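Local coordinates for DCN1-like protein 3 (Homo sapiens, PDB 4GBA) that contributes to the neddylation of cullins, aiding NEDD8 transfer from N-terminally acetylated E2 enzymes to cullin-RBX complexes through its DCUN1 domain, at residues Q132-P135 against P136-Q140. Residues are numbered along the deposited sequence; the frame is centred on the assembly and turned at random.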
loop_
_atom_site.group_PDB
_atom_site.type_symbol
_atom_site.label_atom_id
_atom_site.label_comp_id
_atom_site.label_asym_id
_atom_site.label_seq_id
_atom_site.Cartn_x
_atom_site.Cartn_y
_atom_site.Cartn_z
ATOM N N GLN A 132 -10.262 -4.105 2.532
ATOM C CA GLN A 132 -11.264 -5.161 2.727
ATOM C C GLN A 132 -11.546 -5.484 4.192
ATOM O O GLN A 132 -12.507 -6.173 4.509
ATOM C CB GLN A 132 -10.875 -6.447 1.983
ATOM C CG GLN A 132 -10.535 -6.221 0.513
ATOM C CD GLN A 132 -10.578 -7.497 -0.316
ATOM O OE1 GLN A 132 -11.593 -7.800 -0.940
ATOM N NE2 GLN A 132 -9.472 -8.232 -0.348
ATOM N N ASN A 133 -10.699 -4.991 5.084
ATOM C CA ASN A 133 -10.780 -5.355 6.498
ATOM C C ASN A 133 -10.313 -4.226 7.404
ATOM O O ASN A 133 -9.189 -4.257 7.900
ATOM C CB ASN A 133 -9.959 -6.628 6.786
ATOM C CG ASN A 133 -8.456 -6.469 6.446
ATOM O OD1 ASN A 133 -8.059 -5.562 5.701
ATOM N ND2 ASN A 133 -7.622 -7.358 6.999
ATOM N N ASN A 134 -11.168 -3.225 7.604
ATOM C CA ASN A 134 -10.841 -2.125 8.511
ATOM C C ASN A 134 -10.843 -2.568 9.973
ATOM O O ASN A 134 -11.880 -2.954 10.514
ATOM C CB ASN A 134 -11.801 -0.938 8.342
ATOM C CG ASN A 134 -11.254 0.150 7.411
ATOM O OD1 ASN A 134 -10.577 -0.131 6.420
ATOM N ND2 ASN A 134 -11.567 1.400 7.727
ATOM N N PRO A 135 -9.676 -2.520 10.622
ATOM C CA PRO A 135 -9.644 -2.774 12.066
ATOM C C PRO A 135 -10.306 -1.610 12.817
ATOM O O PRO A 135 -10.275 -0.465 12.349
ATOM C CB PRO A 135 -8.144 -2.829 12.386
ATOM C CG PRO A 135 -7.432 -2.819 11.053
ATOM C CD PRO A 135 -8.358 -2.147 10.091
ATOM N N PRO A 136 -10.912 -1.897 13.973
ATOM C CA PRO A 136 -11.576 -0.877 14.794
ATOM C C PRO A 136 -10.757 0.405 14.991
ATOM O O PRO A 136 -11.312 1.502 14.912
ATOM C CB PRO A 136 -11.778 -1.597 16.126
ATOM C CG PRO A 136 -11.958 -3.027 15.730
ATOM C CD PRO A 136 -11.045 -3.246 14.551
ATOM N N VAL A 137 -9.456 0.268 15.204
ATOM C CA VAL A 137 -8.605 1.399 15.577
ATOM C C VAL A 137 -8.090 2.247 14.410
ATOM O O VAL A 137 -7.448 3.268 14.626
ATOM C CB VAL A 137 -7.384 0.908 16.404
ATOM C CG1 VAL A 137 -6.449 0.070 15.533
ATOM C CG2 VAL A 137 -6.635 2.074 16.997
ATOM N N LEU A 138 -8.369 1.833 13.178
ATOM C CA LEU A 138 -7.762 2.473 12.009
ATOM C C LEU A 138 -8.209 3.925 11.745
ATOM O O LEU A 138 -7.378 4.781 11.425
ATOM C CB LEU A 138 -7.974 1.615 10.755
ATOM C CG LEU A 138 -7.400 2.125 9.429
ATOM C CD1 LEU A 138 -5.874 2.160 9.461
ATOM C CD2 LEU A 138 -7.873 1.255 8.293
ATOM N N ASP A 139 -9.509 4.200 11.853
ATOM C CA ASP A 139 -10.017 5.549 11.583
ATOM C C ASP A 139 -9.346 6.605 12.465
ATOM O O ASP A 139 -8.891 7.640 11.965
ATOM C CB ASP A 139 -11.546 5.629 11.743
ATOM C CG ASP A 139 -12.300 4.769 10.723
ATOM O OD1 ASP A 139 -11.830 4.623 9.567
ATOM O OD2 ASP A 139 -13.379 4.240 11.085
ATOM N N GLN A 140 -9.287 6.345 13.771
ATOM C CA GLN A 140 -8.693 7.303 14.706
ATOM C C GLN A 140 -7.175 7.367 14.571
ATOM O O GLN A 140 -6.573 8.439 14.681
ATOM C CB GLN A 140 -9.085 6.984 16.149
ATOM C CG GLN A 140 -10.568 7.161 16.436
ATOM C CD GLN A 140 -11.127 8.497 15.935
ATOM O OE1 GLN A 140 -10.404 9.493 15.804
ATOM N NE2 GLN A 140 -12.427 8.515 15.648
HETATM O O HOH W 1 -11.629 2.060 12.415
#
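L138 folds back over the residues that lead into its own helix, its side chain resting on the ring of P135 and crossing the side chain of N134 at about a right angle. With CG anti to the backbone N (chi1 -180°), the isobutyl group carries its CD2 methyl to the N134 side chain, 3.7 Å from N134 CG, while L138 CB lies 3.8 Å from P135 CD. One leucine thus packs against two successive loop residues. The D139 carboxylate also comes close to the N134 amide group, crossing it at about a right angle, with the two planes 58° apart. The backbone from P135 to L138 makes a type I beta turn, closed by a nearly straight hydrogen bond of 3.1 Å from L138 N to P135 O, in which the donor sits well above the carbonyl plane. A water gives P135 O a second partner at 2.9 Å, also donates to P136 O, and accepts from D139 N at 3.1 Å, linking the two carbonyls of the turn to the backbone N-H of D139. P135 CB lies 3.6 Å from P136 CD, a contact between neighbouring rings that comes with the chain connection. This proline-rich turn lies in the link between helices 119-129 and 138-147 in the cullin-binding region: P135 and L138 both touch F130, P135 and V137 meet T167 of helix 157-169, and V137 also packs on F190 of helix 185-199.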